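Local coordinates for protein Phl p 3 allergen (PDB 3FT1) that is a secreted major grass pollen allergen of timothy recognised by IgE, belonging to the expansin B subfamily, at residues A[4-9]-A[80-85]; A[35-38]-A[43-46]. All blocks are in the same frame, centred on the assembly; numbering follows the deposited sequence.

Contact 1: residues A[4-9]-A[80-85]; sequences VTFTVQ and DEVIPT
Phe6 reaches from strand 3-8 toward Val82 and Ile83, and its side chain makes every close approach between the two segments. Its CB comes first, meeting the terminal methyl of the isoleucine, with Phe6 CB 3.9 Å from Ile83 CD1. From there CG lies anti to the carbonyl carbon (chi1 -62°), a turn that carries the ring off toward Val82. One ortho carbon, Phe6 CD2, then stands 3.5 Å from Val82 CG1. Phe6 CE2, the next carbon along the same side, is 3.6 Å from Val82 CG1. One valine branch thus spans a ring bond, and the two side chains cross at about a right angle.

No hydrogen bond links the segments. At the closest pairing, Phe6 CA and Ile83 CA are 8.2 Å apart, far more than between paired strands, so the join is made by apolar side chains alone. It is a buried piece of the beta-barrel interior. The Phe6 ring also meets that of Phe67 on strand 65-71, which Ile83 touches too, while Tyr93 of strand 92-93 packs on Ile83 and pairs through its backbone with Phe6. Strands 3-8 and 76-83 therefore face each other without being sheet neighbours.

Contact 2: residues A[35-38]-A[43-46]; sequences LRQH and WEPL
Leu35 and Glu44 form an antiparallel hydrogen-bonded pair, the backbone core of this beta hairpin. Leu35 N gives a bond of 2.7 Å to Glu44 O, and Glu44 N returns one of 2.6 Å to Leu35 O; both are nearly straight. Trp43 CA adds a CA-H...O contact to the same Leu35 O.

A second polar group lies beyond the pair. Gln37 NE2 donates to the syn lone pair of Glu44 OE2 at 2.7 Å, with that oxygen close to the amide plane and the carboxylate turned 36° against it. A water donates to the same oxygen while accepting from Gln37 N, giving a bridge to the backbone; Gln37 OE1 is taken by Val62 N.

A CH-pi contact joins Arg36 to Trp43: Arg36 CB sits over one face of the indole, 3.5 Å from the centroid of the Trp43 six-membered ring. With CG anti to the backbone N (chi1 -173°), the chain runs on across the indole before bending, and the guanidinium ends nearly perpendicular to it, where NH1 bonds Ser40 O.

Apolar packing is supplied by Leu46 CD1, 3.6 Å from Leu35 CB.

Two donors on Glu44 OE2 would probably stabilise its negative charge; through the Gln37 amide and the water they link the carboxylate to side chain and backbone of the opposing segment, and the Arg36-Trp43 contact adds a second side-chain link.

How the contacts relate
Along the chain the order is 4-9, 35-38, 43-46, 80-85, so contact 2, a local hairpin contact, falls wholly between the distant segments that contact 1 brings together. Their centres are about 12 Å apart. Strand 65-71 stands between strands 76-83 and 30-36 in the antiparallel sheet, and its Phe67 touches both Ile83 of contact 1 and Leu35 of contact 2, linking them through the core. The segments also come near each other directly, with Glu81 OE2 packing 4.0 Å from His38 ND1. Contact 1 thus joins chain-distant strands through the interior, while contact 2 secures neighbouring ones, within a single expansin C-terminal domain.

Contact 1: residues A[4-9]-A[80-85]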
loop_
_atom_site.group_PDB
_atom_site.type_symbol
_atom_site.label_atom_id
_atom_site.label_comp_id
_atom_site.label_asym_id
_atom_site.label_seq_id
_atom_site.Cartn_x
_atom_site.Cartn_y
_atom_site.Cartn_z
ATOM N N VAL A 4 6.483 -5.019 -6.307
ATOM C CA VAL A 4 5.257 -5.012 -5.526
ATOM C C VAL A 4 4.029 -4.897 -6.410
ATOM O O VAL A 4 4.074 -4.260 -7.457
ATOM C CB VAL A 4 5.266 -3.876 -4.483
ATOM C CG1 VAL A 4 5.217 -2.510 -5.166
ATOM C CG2 VAL A 4 4.104 -4.028 -3.517
ATOM N N THR A 5 2.949 -5.552 -5.998
ATOM C CA THR A 5 1.643 -5.303 -6.596
ATOM C C THR A 5 0.649 -5.043 -5.472
ATOM O O THR A 5 0.809 -5.555 -4.359
ATOM C CB THR A 5 1.130 -6.486 -7.467
ATOM O OG1 THR A 5 0.984 -7.660 -6.663
ATOM C CG2 THR A 5 2.080 -6.772 -8.636
ATOM N N PHE A 6 -0.361 -4.224 -5.770
ATOM C CA PHE A 6 -1.416 -3.891 -4.829
ATOM C C PHE A 6 -2.716 -4.268 -5.511
ATOM O O PHE A 6 -3.030 -3.707 -6.555
ATOM C CB PHE A 6 -1.487 -2.379 -4.596
ATOM C CG PHE A 6 -0.242 -1.766 -3.992
ATOM C CD1 PHE A 6 -0.200 -1.442 -2.648
ATOM C CD2 PHE A 6 0.859 -1.475 -4.782
ATOM C CE1 PHE A 6 0.921 -0.859 -2.094
ATOM C CE2 PHE A 6 1.992 -0.890 -4.236
ATOM C CZ PHE A 6 2.023 -0.582 -2.893
ATOM N N THR A 7 -3.470 -5.193 -4.932
ATOM C CA THR A 7 -4.774 -5.548 -5.486
ATOM C C THR A 7 -5.869 -5.106 -4.534
ATOM O O THR A 7 -5.885 -5.497 -3.370
ATOM C CB THR A 7 -4.893 -7.055 -5.729
ATOM O OG1 THR A 7 -3.805 -7.482 -6.556
ATOM C CG2 THR A 7 -6.227 -7.395 -6.410
ATOM N N VAL A 8 -6.782 -4.287 -5.038
ATOM C CA VAL A 8 -7.872 -3.786 -4.218
ATOM C C VAL A 8 -8.909 -4.880 -4.006
ATOM O O VAL A 8 -9.460 -5.427 -4.966
ATOM C CB VAL A 8 -8.540 -2.565 -4.860
ATOM C CG1 VAL A 8 -9.760 -2.150 -4.042
ATOM C CG2 VAL A 8 -7.547 -1.418 -4.959
ATOM N N GLN A 9 -9.164 -5.200 -2.743
ATOM C CA GLN A 9 -10.031 -6.321 -2.392
ATOM C C GLN A 9 -11.457 -5.874 -2.131
ATOM O O GLN A 9 -11.690 -4.757 -1.669
ATOM C CB GLN A 9 -9.497 -7.021 -1.139
ATOM C CG GLN A 9 -8.074 -7.517 -1.301
ATOM C CD GLN A 9 -7.977 -8.599 -2.349
ATOM O OE1 GLN A 9 -7.499 -8.369 -3.462
ATOM N NE2 GLN A 9 -8.465 -9.785 -2.011
ATOM N N ASP A 80 5.142 6.024 -4.858
ATOM C CA ASP A 80 4.340 7.240 -4.881
ATOM C C ASP A 80 3.186 7.184 -5.874
ATOM O O ASP A 80 3.332 6.678 -6.986
ATOM C CB ASP A 80 5.226 8.456 -5.157
ATOM C CG ASP A 80 6.208 8.731 -4.022
ATOM O OD1 ASP A 80 5.780 9.265 -2.977
ATOM O OD2 ASP A 80 7.407 8.412 -4.176
ATOM N N GLU A 81 2.042 7.712 -5.449
ATOM C CA GLU A 81 0.844 7.809 -6.283
ATOM C C GLU A 81 0.567 6.506 -7.030
ATOM O O GLU A 81 0.420 6.478 -8.251
ATOM C CB GLU A 81 0.943 9.013 -7.227
ATOM C CG GLU A 81 1.318 10.305 -6.489
ATOM C CD GLU A 81 0.964 11.563 -7.256
ATOM O OE1 GLU A 81 0.706 11.473 -8.474
ATOM O OE2 GLU A 81 0.938 12.644 -6.632
ATOM N N VAL A 82 0.480 5.431 -6.261
ATOM C CA VAL A 82 0.319 4.086 -6.805
ATOM C C VAL A 82 -1.126 3.724 -7.120
ATOM O O VAL A 82 -1.392 2.999 -8.076
ATOM C CB VAL A 82 0.868 3.035 -5.828
ATOM C CG1 VAL A 82 0.668 1.636 -6.409
ATOM C CG2 VAL A 82 2.330 3.295 -5.567
ATOM N N ILE A 83 -2.045 4.214 -6.297
ATOM C CA ILE A 83 -3.468 3.924 -6.446
ATOM C C ILE A 83 -4.262 5.231 -6.505
ATOM O O ILE A 83 -4.062 6.125 -5.674
ATOM C CB ILE A 83 -3.975 3.062 -5.268
ATOM C CG1 ILE A 83 -3.151 1.770 -5.174
ATOM C CG2 ILE A 83 -5.474 2.790 -5.391
ATOM C CD1 ILE A 83 -3.558 0.865 -4.048
ATOM N N PRO A 84 -5.154 5.354 -7.495
ATOM C CA PRO A 84 -5.890 6.612 -7.646
ATOM C C PRO A 84 -6.990 6.671 -6.624
ATOM O O PRO A 84 -7.365 5.636 -6.079
ATOM C CB PRO A 84 -6.505 6.489 -9.032
ATOM C CG PRO A 84 -6.702 5.012 -9.219
ATOM C CD PRO A 84 -5.567 4.339 -8.479
ATOM N N THR A 85 -7.507 7.867 -6.364
ATOM C CA THR A 85 -8.646 7.991 -5.473
ATOM C C THR A 85 -9.791 7.093 -5.928
ATOM O O THR A 85 -10.382 6.368 -5.123
ATOM C CB THR A 85 -9.124 9.434 -5.433
ATOM O OG1 THR A 85 -8.033 10.257 -5.015
ATOM C CG2 THR A 85 -10.282 9.586 -4.465
#

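Contact 2: residues A[35-38]-A[43-46]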
loop_
_atom_site.group_PDB
_atom_site.type_symbol
_atom_site.label_atom_id
_atom_site.label_comp_id
_atom_site.label_asym_id
_atom_site.label_seq_id
_atom_site.Cartn_x
_atom_site.Cartn_y
_atom_site.Cartn_z
ATOM N N LEU A 35 0.369 4.307 4.705
ATOM C CA LEU A 35 -0.238 5.099 3.654
ATOM C C LEU A 35 -0.025 6.587 3.913
ATOM O O LEU A 35 -0.132 7.042 5.042
ATOM C CB LEU A 35 -1.746 4.816 3.614
ATOM C CG LEU A 35 -2.567 5.878 2.884
ATOM C CD1 LEU A 35 -2.403 5.673 1.394
ATOM C CD2 LEU A 35 -4.022 5.807 3.287
ATOM N N ARG A 36 0.285 7.339 2.866
ATOM C CA ARG A 36 0.206 8.792 2.951
ATOM C C ARG A 36 -0.810 9.274 1.923
ATOM O O ARG A 36 -0.645 9.066 0.716
ATOM C CB ARG A 36 1.572 9.450 2.721
ATOM C CG ARG A 36 1.574 10.960 2.956
ATOM C CD ARG A 36 2.942 11.581 2.761
ATOM N NE ARG A 36 3.383 11.547 1.369
ATOM C CZ ARG A 36 2.892 12.325 0.409
ATOM N NH1 ARG A 36 1.932 13.198 0.677
ATOM N NH2 ARG A 36 3.358 12.228 -0.826
ATOM N N GLN A 37 -1.885 9.891 2.401
ATOM C CA GLN A 37 -2.891 10.416 1.492
ATOM C C GLN A 37 -2.337 11.612 0.736
ATOM O O GLN A 37 -1.420 12.282 1.197
ATOM C CB GLN A 37 -4.160 10.808 2.251
ATOM C CG GLN A 37 -4.742 9.697 3.090
ATOM C CD GLN A 37 -6.041 10.111 3.732
ATOM O OE1 GLN A 37 -6.898 10.699 3.080
ATOM N NE2 GLN A 37 -6.193 9.821 5.020
ATOM N N HIS A 38 -2.882 11.868 -0.445
ATOM C CA HIS A 38 -2.487 13.030 -1.214
ATOM C C HIS A 38 -2.788 14.298 -0.418
ATOM O O HIS A 38 -3.876 14.444 0.135
ATOM C CB HIS A 38 -3.237 13.070 -2.548
ATOM C CG HIS A 38 -2.897 14.253 -3.396
ATOM N ND1 HIS A 38 -1.780 14.291 -4.207
ATOM C CD2 HIS A 38 -3.520 15.443 -3.558
ATOM C CE1 HIS A 38 -1.736 15.452 -4.833
ATOM N NE2 HIS A 38 -2.780 16.171 -4.458
ATOM N N TRP A 43 2.240 9.661 7.635
ATOM C CA TRP A 43 2.114 8.264 7.260
ATOM C C TRP A 43 1.176 7.552 8.223
ATOM O O TRP A 43 1.359 7.600 9.441
ATOM C CB TRP A 43 3.492 7.588 7.252
ATOM C CG TRP A 43 4.373 8.141 6.184
ATOM C CD1 TRP A 43 5.353 9.081 6.331
ATOM C CD2 TRP A 43 4.348 7.802 4.792
ATOM N NE1 TRP A 43 5.940 9.345 5.119
ATOM C CE2 TRP A 43 5.336 8.579 4.156
ATOM C CE3 TRP A 43 3.575 6.929 4.021
ATOM C CZ2 TRP A 43 5.585 8.500 2.788
ATOM C CZ3 TRP A 43 3.820 6.851 2.657
ATOM C CH2 TRP A 43 4.819 7.631 2.056
ATOM N N GLU A 44 0.166 6.890 7.668
ATOM C CA GLU A 44 -0.809 6.154 8.458
ATOM C C GLU A 44 -0.582 4.658 8.301
ATOM O O GLU A 44 -0.620 4.134 7.185
ATOM C CB GLU A 44 -2.224 6.492 7.990
ATOM C CG GLU A 44 -2.504 7.985 7.915
ATOM C CD GLU A 44 -3.863 8.280 7.320
ATOM O OE1 GLU A 44 -4.862 7.760 7.851
ATOM O OE2 GLU A 44 -3.927 9.026 6.329
ATOM N N PRO A 45 -0.375 3.954 9.418
ATOM C CA PRO A 45 -0.057 2.527 9.296
ATOM C C PRO A 45 -1.247 1.724 8.785
ATOM O O PRO A 45 -2.392 2.004 9.158
ATOM C CB PRO A 45 0.273 2.105 10.732
ATOM C CG PRO A 45 0.337 3.376 11.537
ATOM C CD PRO A 45 -0.499 4.382 10.818
ATOM N N LEU A 46 -0.979 0.755 7.917
ATOM C CA LEU A 46 -1.977 -0.238 7.554
ATOM C C LEU A 46 -1.846 -1.378 8.543
ATOM O O LEU A 46 -0.764 -1.631 9.065
ATOM C CB LEU A 46 -1.761 -0.757 6.130
ATOM C CG LEU A 46 -2.355 0.083 4.997
ATOM C CD1 LEU A 46 -1.623 1.406 4.872
ATOM C CD2 LEU A 46 -2.310 -0.696 3.688
HETATM O O HOH W 1 -1.938 10.457 5.256
#